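Local structure of guanine nucleotide exchange factor p115rhogef (Homo sapiens, 1IAP) at residues A[12-24]-A[146-160]. The protein is a guanine nucleotide exchange factor, probably for Rho, whose N-terminal RGS-like domain, the part described here, probably engages G protein alpha subunits. Sequence-based numbering, arbitrary orientation.
Sequences KRRPAHLMALLQH and EARERHVAERLLMHL
The carboxylate of Glu149 is held by both donors along one side of the Arg14 guanidinium: NE reaches OE2 at 2.8 Å and NH2 reaches OE1 at 2.9 Å. This side-on, bidentate salt bridge is nearly ideal, with both oxygens using their syn lone pairs and the two planes only 5° apart. It fastens the N-terminal end of helix 15-28 to helix 142-162 in the all-helical RGS-like domain, whose chain brings two sequence-distant helices together in nearly parallel course, 25° between their local axes. Arg14 occupies the N-cap position, and an unusual chi2 of -96° and a further bend at chi3 swing its guanidinium round to the carboxylate. A lysine in its place would probably lose the paired, coplanar grip, leaving at least one Glu149 oxygen without its present mate. A water accepting a weak bond from Arg14 NH2 and donating to Glu146 OE2 extends the polar cluster by one helical turn.

Beyond the bridge the interface becomes apolar, and small residues allow close approach: the CA atoms of Ala16 and Ala153 lie 4.2 Å apart. Pro15 lays CG against Glu149 CB, while Ala16 CB meets Val152 CG1 at 3.7 Å. One turn further on, Met19 acts as a knob in a hole formed by Ala153, Leu156, Leu157 and Leu160, with Met185 of helix 171-187 also touching it. Its side chain bends at chi2 and chi3, setting CG beside Ala153 O and delivering the methyl CE to Leu157 CA at 3.7 Å and Leu160 CD2 at 3.8 Å.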
# COMPACT_ATOMS: atom_id res chain seq x y z
N LYS A 12 5.35 -2.37 5.99
CA LYS A 12 4.88 -1.02 5.69
C LYS A 12 5.92 0.08 5.91
O LYS A 12 5.80 1.17 5.35
CB LYS A 12 3.62 -0.70 6.51
CG LYS A 12 3.89 -0.46 7.98
CD LYS A 12 2.64 -0.07 8.75
CE LYS A 12 3.00 0.37 10.16
NZ LYS A 12 1.81 0.69 10.99
N ARG A 13 6.94 -0.21 6.72
CA ARG A 13 8.00 0.75 7.04
C ARG A 13 9.29 0.54 6.26
O ARG A 13 10.21 1.35 6.35
CB ARG A 13 8.31 0.68 8.54
CG ARG A 13 7.09 0.73 9.43
CD ARG A 13 7.44 0.54 10.89
NE ARG A 13 6.24 0.51 11.73
CZ ARG A 13 6.22 0.09 12.99
NH1 ARG A 13 7.33 -0.33 13.57
NH2 ARG A 13 5.07 0.07 13.67
N ARG A 14 9.37 -0.55 5.50
CA ARG A 14 10.57 -0.87 4.72
C ARG A 14 10.26 -0.67 3.23
O ARG A 14 9.77 -1.57 2.56
CB ARG A 14 10.98 -2.31 4.99
CG ARG A 14 10.89 -2.70 6.48
CD ARG A 14 12.22 -2.59 7.23
NE ARG A 14 12.81 -1.25 7.22
CZ ARG A 14 12.50 -0.27 8.07
NH1 ARG A 14 11.60 -0.47 9.02
NH2 ARG A 14 13.12 0.89 7.99
N PRO A 15 10.59 0.52 2.70
CA PRO A 15 10.35 0.90 1.30
C PRO A 15 10.80 -0.05 0.20
O PRO A 15 10.04 -0.30 -0.73
CB PRO A 15 11.00 2.29 1.21
CG PRO A 15 12.09 2.23 2.22
CD PRO A 15 11.45 1.51 3.37
N ALA A 16 12.02 -0.58 0.30
CA ALA A 16 12.53 -1.50 -0.71
C ALA A 16 11.79 -2.84 -0.66
O ALA A 16 11.37 -3.37 -1.68
CB ALA A 16 14.02 -1.71 -0.54
N HIS A 17 11.64 -3.37 0.55
CA HIS A 17 10.96 -4.64 0.75
C HIS A 17 9.50 -4.50 0.34
O HIS A 17 8.97 -5.38 -0.34
CB HIS A 17 11.11 -5.09 2.20
CG HIS A 17 12.54 -5.29 2.60
ND1 HIS A 17 13.10 -6.54 2.79
CD2 HIS A 17 13.56 -4.41 2.71
CE1 HIS A 17 14.40 -6.41 3.00
NE2 HIS A 17 14.70 -5.13 2.95
N LEU A 18 8.90 -3.35 0.64
CA LEU A 18 7.52 -3.09 0.27
C LEU A 18 7.35 -3.02 -1.25
O LEU A 18 6.38 -3.55 -1.79
CB LEU A 18 7.02 -1.80 0.95
CG LEU A 18 5.53 -1.49 0.78
CD1 LEU A 18 4.69 -2.66 1.29
CD2 LEU A 18 5.19 -0.22 1.54
N MET A 19 8.29 -2.37 -1.94
CA MET A 19 8.23 -2.28 -3.40
C MET A 19 8.25 -3.67 -4.05
O MET A 19 7.56 -3.90 -5.04
CB MET A 19 9.38 -1.44 -3.97
CG MET A 19 9.15 0.07 -3.94
SD MET A 19 7.59 0.56 -4.74
CE MET A 19 7.74 -0.23 -6.34
N ALA A 20 9.07 -4.58 -3.53
CA ALA A 20 9.15 -5.94 -4.07
C ALA A 20 7.80 -6.63 -3.88
O ALA A 20 7.28 -7.25 -4.81
CB ALA A 20 10.27 -6.74 -3.36
N LEU A 21 7.22 -6.46 -2.70
CA LEU A 21 5.93 -7.05 -2.38
C LEU A 21 4.86 -6.47 -3.30
O LEU A 21 4.03 -7.20 -3.84
CB LEU A 21 5.56 -6.78 -0.92
CG LEU A 21 4.15 -7.15 -0.46
CD1 LEU A 21 3.94 -8.66 -0.55
CD2 LEU A 21 3.93 -6.66 0.97
N LEU A 22 4.89 -5.15 -3.49
CA LEU A 22 3.93 -4.46 -4.34
C LEU A 22 4.00 -4.97 -5.77
O LEU A 22 2.96 -5.22 -6.38
CB LEU A 22 4.18 -2.95 -4.32
CG LEU A 22 3.27 -1.98 -3.53
CD1 LEU A 22 2.10 -2.68 -2.88
CD2 LEU A 22 4.09 -1.23 -2.51
N GLN A 23 5.21 -5.11 -6.31
CA GLN A 23 5.35 -5.60 -7.68
C GLN A 23 4.77 -7.00 -7.81
O GLN A 23 4.11 -7.31 -8.79
CB GLN A 23 6.80 -5.59 -8.14
CG GLN A 23 6.96 -6.14 -9.56
CD GLN A 23 8.34 -5.95 -10.13
OE1 GLN A 23 8.86 -6.80 -10.85
NE2 GLN A 23 8.94 -4.80 -9.84
N HIS A 24 5.02 -7.83 -6.80
CA HIS A 24 4.51 -9.20 -6.79
C HIS A 24 2.98 -9.17 -6.82
O HIS A 24 2.36 -9.70 -7.74
CB HIS A 24 4.99 -9.92 -5.52
CG HIS A 24 4.53 -11.34 -5.42
ND1 HIS A 24 5.00 -12.34 -6.23
CD2 HIS A 24 3.64 -11.93 -4.57
CE1 HIS A 24 4.43 -13.49 -5.90
NE2 HIS A 24 3.60 -13.26 -4.89
N GLU A 146 18.43 3.61 6.53
CA GLU A 146 17.14 4.02 6.01
C GLU A 146 17.31 4.74 4.69
O GLU A 146 16.51 4.57 3.78
CB GLU A 146 16.40 4.90 7.02
CG GLU A 146 15.89 4.14 8.24
CD GLU A 146 15.25 5.05 9.27
OE1 GLU A 146 15.47 6.28 9.23
OE2 GLU A 146 14.53 4.52 10.15
N ALA A 147 18.38 5.53 4.57
CA ALA A 147 18.66 6.27 3.33
C ALA A 147 18.93 5.29 2.19
O ALA A 147 18.49 5.51 1.06
CB ALA A 147 19.83 7.22 3.52
N ARG A 148 19.67 4.22 2.48
CA ARG A 148 19.97 3.19 1.48
C ARG A 148 18.70 2.51 1.00
O ARG A 148 18.56 2.22 -0.19
CB ARG A 148 20.94 2.14 2.05
CG ARG A 148 22.39 2.58 2.09
CD ARG A 148 23.29 1.43 2.55
NE ARG A 148 24.72 1.75 2.42
CZ ARG A 148 25.41 2.51 3.27
NH1 ARG A 148 24.81 3.05 4.32
NH2 ARG A 148 26.70 2.72 3.08
N GLU A 149 17.78 2.26 1.93
CA GLU A 149 16.50 1.62 1.61
C GLU A 149 15.71 2.48 0.64
O GLU A 149 15.21 1.98 -0.37
CB GLU A 149 15.65 1.42 2.86
CG GLU A 149 16.18 0.46 3.90
CD GLU A 149 15.17 0.23 5.00
OE1 GLU A 149 14.98 1.13 5.84
OE2 GLU A 149 14.53 -0.84 5.02
N ARG A 150 15.62 3.78 0.93
CA ARG A 150 14.90 4.71 0.07
C ARG A 150 15.51 4.79 -1.33
O ARG A 150 14.80 4.97 -2.31
CB ARG A 150 14.85 6.11 0.68
CG ARG A 150 14.19 6.18 2.04
CD ARG A 150 14.03 7.63 2.49
NE ARG A 150 13.66 7.71 3.90
CZ ARG A 150 14.52 8.01 4.87
NH1 ARG A 150 15.79 8.26 4.59
NH2 ARG A 150 14.10 8.04 6.13
N HIS A 151 16.84 4.68 -1.41
CA HIS A 151 17.52 4.75 -2.70
C HIS A 151 17.11 3.57 -3.57
O HIS A 151 16.77 3.74 -4.75
CB HIS A 151 19.05 4.73 -2.50
CG HIS A 151 19.83 4.90 -3.76
ND1 HIS A 151 20.44 3.85 -4.41
CD2 HIS A 151 20.09 6.00 -4.51
CE1 HIS A 151 21.06 4.30 -5.49
NE2 HIS A 151 20.86 5.60 -5.57
N VAL A 152 17.15 2.37 -2.99
CA VAL A 152 16.78 1.15 -3.69
C VAL A 152 15.32 1.18 -4.10
O VAL A 152 14.98 0.86 -5.24
CB VAL A 152 17.04 -0.09 -2.78
CG1 VAL A 152 16.41 -1.36 -3.37
CG2 VAL A 152 18.54 -0.28 -2.60
N ALA A 153 14.45 1.58 -3.18
CA ALA A 153 13.02 1.66 -3.45
C ALA A 153 12.73 2.59 -4.62
O ALA A 153 11.87 2.31 -5.44
CB ALA A 153 12.27 2.13 -2.21
N GLU A 154 13.47 3.70 -4.71
CA GLU A 154 13.27 4.65 -5.80
C GLU A 154 13.52 3.98 -7.15
O GLU A 154 12.73 4.12 -8.09
CB GLU A 154 14.19 5.86 -5.63
CG GLU A 154 13.75 6.77 -4.50
CD GLU A 154 14.76 7.85 -4.14
OE1 GLU A 154 15.79 7.99 -4.84
OE2 GLU A 154 14.51 8.56 -3.14
N ARG A 155 14.59 3.20 -7.23
CA ARG A 155 14.91 2.50 -8.46
C ARG A 155 13.83 1.47 -8.79
O ARG A 155 13.46 1.30 -9.96
CB ARG A 155 16.28 1.82 -8.37
CG ARG A 155 16.62 1.03 -9.63
CD ARG A 155 18.06 0.55 -9.63
NE ARG A 155 18.29 -0.41 -10.71
CZ ARG A 155 18.41 -1.72 -10.54
NH1 ARG A 155 18.31 -2.24 -9.32
NH2 ARG A 155 18.62 -2.51 -11.58
N LEU A 156 13.33 0.78 -7.77
CA LEU A 156 12.29 -0.23 -7.98
C LEU A 156 11.00 0.44 -8.43
O LEU A 156 10.30 -0.09 -9.28
CB LEU A 156 12.05 -1.07 -6.73
CG LEU A 156 13.25 -1.70 -6.01
CD1 LEU A 156 12.77 -2.87 -5.16
CD2 LEU A 156 14.30 -2.17 -7.00
N LEU A 157 10.70 1.61 -7.87
CA LEU A 157 9.49 2.35 -8.25
C LEU A 157 9.58 2.80 -9.70
O LEU A 157 8.61 2.70 -10.46
CB LEU A 157 9.29 3.56 -7.33
CG LEU A 157 8.01 4.40 -7.57
CD1 LEU A 157 6.79 3.50 -7.59
CD2 LEU A 157 7.88 5.45 -6.48
N MET A 158 10.75 3.30 -10.09
CA MET A 158 10.96 3.76 -11.45
C MET A 158 10.74 2.60 -12.41
O MET A 158 10.09 2.75 -13.45
CB MET A 158 12.38 4.32 -11.61
CG MET A 158 12.72 4.78 -13.02
SD MET A 158 14.38 5.45 -13.14
CE MET A 158 14.09 7.15 -12.64
N HIS A 159 11.25 1.43 -12.03
CA HIS A 159 11.11 0.24 -12.85
C HIS A 159 9.66 -0.22 -12.98
O HIS A 159 9.23 -0.63 -14.05
CB HIS A 159 11.96 -0.89 -12.28
CG HIS A 159 12.12 -2.05 -13.22
ND1 HIS A 159 11.19 -3.06 -13.32
CD2 HIS A 159 13.11 -2.36 -14.09
CE1 HIS A 159 11.60 -3.95 -14.21
NE2 HIS A 159 12.76 -3.55 -14.69
N LEU A 160 8.90 -0.13 -11.89
CA LEU A 160 7.50 -0.55 -11.91
C LEU A 160 6.70 0.36 -12.83
O LEU A 160 5.84 -0.11 -13.58
CB LEU A 160 6.91 -0.56 -10.50
CG LEU A 160 5.46 -1.03 -10.38
CD1 LEU A 160 5.23 -2.33 -11.14
CD2 LEU A 160 5.10 -1.20 -8.92
O HOH W 1 13.86 1.96 10.82